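Local coordinates for probable secreted solute-binding lipoprotein (Streptomyces coelicolor, PDB 3I3V) that probably captures a solute outside the cell for a membrane transporter, as a lipoprotein of the bacterial extracellular solute-binding family, at residues Gln183-Gln188 against Ala205-Glu210. Residues are numbered along the deposited sequence; the frame is centred on the assembly and turned at random.
Sequences QTFLSQ and ARLGIE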
loop_
_atom_site.group_PDB
_atom_site.type_symbol
_atom_site.label_atom_id
_atom_site.label_comp_id
_atom_site.label_asym_id
_atom_site.label_seq_id
_atom_site.Cartn_x
_atom_site.Cartn_y
_atom_site.Cartn_z
ATOM N N GLN C 183 -58.640 -13.116 26.972
ATOM C CA GLN C 183 -57.530 -12.207 26.701
ATOM C C GLN C 183 -57.779 -11.284 25.524
ATOM O O GLN C 183 -56.873 -10.581 25.083
ATOM C CB GLN C 183 -56.233 -12.986 26.474
ATOM C CG GLN C 183 -55.536 -13.406 27.759
ATOM C CD GLN C 183 -54.328 -14.280 27.495
ATOM O OE1 GLN C 183 -54.437 -15.504 27.436
ATOM N NE2 GLN C 183 -53.168 -13.653 27.320
ATOM N N THR C 184 -58.999 -11.289 25.003
ATOM C CA THR C 184 -59.315 -10.406 23.893
ATOM C C THR C 184 -59.171 -8.966 24.393
ATOM O O THR C 184 -58.843 -8.064 23.626
ATOM C CB THR C 184 -60.760 -10.625 23.397
ATOM O OG1 THR C 184 -60.911 -11.977 22.939
ATOM C CG2 THR C 184 -61.084 -9.659 22.248
ATOM N N PHE C 185 -59.402 -8.776 25.692
ATOM C CA PHE C 185 -59.332 -7.463 26.333
ATOM C C PHE C 185 -58.252 -7.365 27.411
ATOM O O PHE C 185 -58.424 -6.664 28.405
ATOM C CB PHE C 185 -60.684 -7.129 26.966
ATOM C CG PHE C 185 -61.827 -7.091 25.985
ATOM C CD1 PHE C 185 -61.995 -6.006 25.125
ATOM C CD2 PHE C 185 -62.744 -8.135 25.929
ATOM C CE1 PHE C 185 -63.063 -5.965 24.226
ATOM C CE2 PHE C 185 -63.810 -8.104 25.035
ATOM C CZ PHE C 185 -63.972 -7.016 24.183
ATOM N N LEU C 186 -57.139 -8.059 27.217
ATOM C CA LEU C 186 -56.056 -8.038 28.191
ATOM C C LEU C 186 -54.695 -8.039 27.505
ATOM O O LEU C 186 -54.432 -8.870 26.633
ATOM C CB LEU C 186 -56.159 -9.259 29.116
ATOM C CG LEU C 186 -57.287 -9.304 30.152
ATOM C CD1 LEU C 186 -57.443 -10.703 30.705
ATOM C CD2 LEU C 186 -56.978 -8.337 31.263
ATOM N N SER C 187 -53.829 -7.103 27.888
ATOM C CA SER C 187 -52.497 -7.045 27.307
ATOM C C SER C 187 -51.690 -8.158 27.957
ATOM O O SER C 187 -52.157 -8.807 28.889
ATOM C CB SER C 187 -51.836 -5.703 27.596
ATOM O OG SER C 187 -51.637 -5.535 28.988
ATOM N N GLN C 188 -50.474 -8.371 27.478
ATOM C CA GLN C 188 -49.626 -9.418 28.029
ATOM C C GLN C 188 -49.462 -9.278 29.548
ATOM O O GLN C 188 -49.635 -10.242 30.295
ATOM C CB GLN C 188 -48.251 -9.380 27.357
ATOM C CG GLN C 188 -47.722 -10.752 26.982
ATOM C CD GLN C 188 -48.379 -11.304 25.731
ATOM O OE1 GLN C 188 -49.574 -11.107 25.504
ATOM N NE2 GLN C 188 -47.601 -12.007 24.916
ATOM N N ALA C 205 -60.709 -8.546 32.140
ATOM C CA ALA C 205 -61.192 -9.912 32.315
ATOM C C ALA C 205 -62.717 -9.946 32.325
ATOM O O ALA C 205 -63.330 -10.916 31.890
ATOM C CB ALA C 205 -60.658 -10.494 33.615
ATOM N N ARG C 206 -63.322 -8.877 32.832
ATOM C CA ARG C 206 -64.775 -8.780 32.911
ATOM C C ARG C 206 -65.330 -8.705 31.493
ATOM O O ARG C 206 -66.268 -9.416 31.139
ATOM C CB ARG C 206 -65.164 -7.536 33.719
ATOM C CG ARG C 206 -66.601 -7.511 34.232
ATOM C CD ARG C 206 -67.499 -6.615 33.385
ATOM N NE ARG C 206 -68.474 -5.905 34.216
ATOM C CZ ARG C 206 -69.346 -5.006 33.763
ATOM N NH1 ARG C 206 -69.381 -4.695 32.471
ATOM N NH2 ARG C 206 -70.180 -4.407 34.610
ATOM N N LEU C 207 -64.723 -7.850 30.681
ATOM C CA LEU C 207 -65.139 -7.687 29.295
ATOM C C LEU C 207 -64.964 -9.003 28.532
ATOM O O LEU C 207 -65.887 -9.464 27.850
ATOM C CB LEU C 207 -64.322 -6.569 28.634
ATOM C CG LEU C 207 -64.704 -5.158 29.109
ATOM C CD1 LEU C 207 -63.750 -4.116 28.530
ATOM C CD2 LEU C 207 -66.140 -4.862 28.688
ATOM N N GLY C 208 -63.782 -9.604 28.668
ATOM C CA GLY C 208 -63.484 -10.860 27.997
ATOM C C GLY C 208 -64.445 -11.973 28.364
ATOM O O GLY C 208 -64.818 -12.789 27.517
ATOM N N ILE C 209 -64.848 -12.006 29.632
ATOM C CA ILE C 209 -65.781 -13.020 30.107
ATOM C C ILE C 209 -67.153 -12.777 29.482
ATOM O O ILE C 209 -67.903 -13.723 29.254
ATOM C CB ILE C 209 -65.896 -13.013 31.649
ATOM C CG1 ILE C 209 -64.575 -13.477 32.274
ATOM C CG2 ILE C 209 -67.031 -13.912 32.080
ATOM C CD1 ILE C 209 -64.611 -13.620 33.789
ATOM N N GLU C 210 -67.474 -11.511 29.204
ATOM C CA GLU C 210 -68.752 -11.180 28.572
ATOM C C GLU C 210 -68.666 -11.691 27.144
ATOM O O GLU C 210 -69.534 -12.423 26.671
ATOM C CB GLU C 210 -68.990 -9.664 28.512
ATOM C CG GLU C 210 -69.225 -8.949 29.833
ATOM C CD GLU C 210 -69.497 -7.452 29.635
ATOM O OE1 GLU C 210 -69.573 -6.721 30.648
ATOM O OE2 GLU C 210 -69.640 -7.010 28.465
#
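With CG set anti to its own carbonyl carbon (chi1 -60°), Phe185 lays its ring along the 205-210 part of helix 203-217, where Leu207 comes over one face. The same first-torsion setting in Leu207 (chi1 -73°) leaves the CB methylene to do the touching: it sits 3.9 Å from the centroid of the Phe185 ring, 26° off the normal, a CH-pi contact displaced toward the CD2 rim, the two side chains crossing at about a right angle. On the opposite face of the ring, Thr184 CG2 lies 4.2 Å above the plane, close to the centre, so the phenyl is held between a methyl of its own loop and a methylene of the helix. At Gly208 the backbones come close, its CA 5.6 Å from Phe185 CA; in the ring plane, Gly208 CA meets the edge at Phe185 CD2, 3.5 Å away, while Gly208 N approaches CD2 obliquely at 3.3 Å. Replacing this phenylalanine by alanine is likely to open a gap beside Gly208 and leave Leu207 CB without its aromatic partner. Leu186 extends the contact towards the helix start, CD1 lying loosely 4.3 Å from Ala205 CB. No hydrogen bond joins the segments. This is plain loop-to-helix packing in a helical part of the solute-binding-protein fold: the loop between helices 172-182 and 188-197 meets helix 203-217, which rests through Ile209 on helix 383-392.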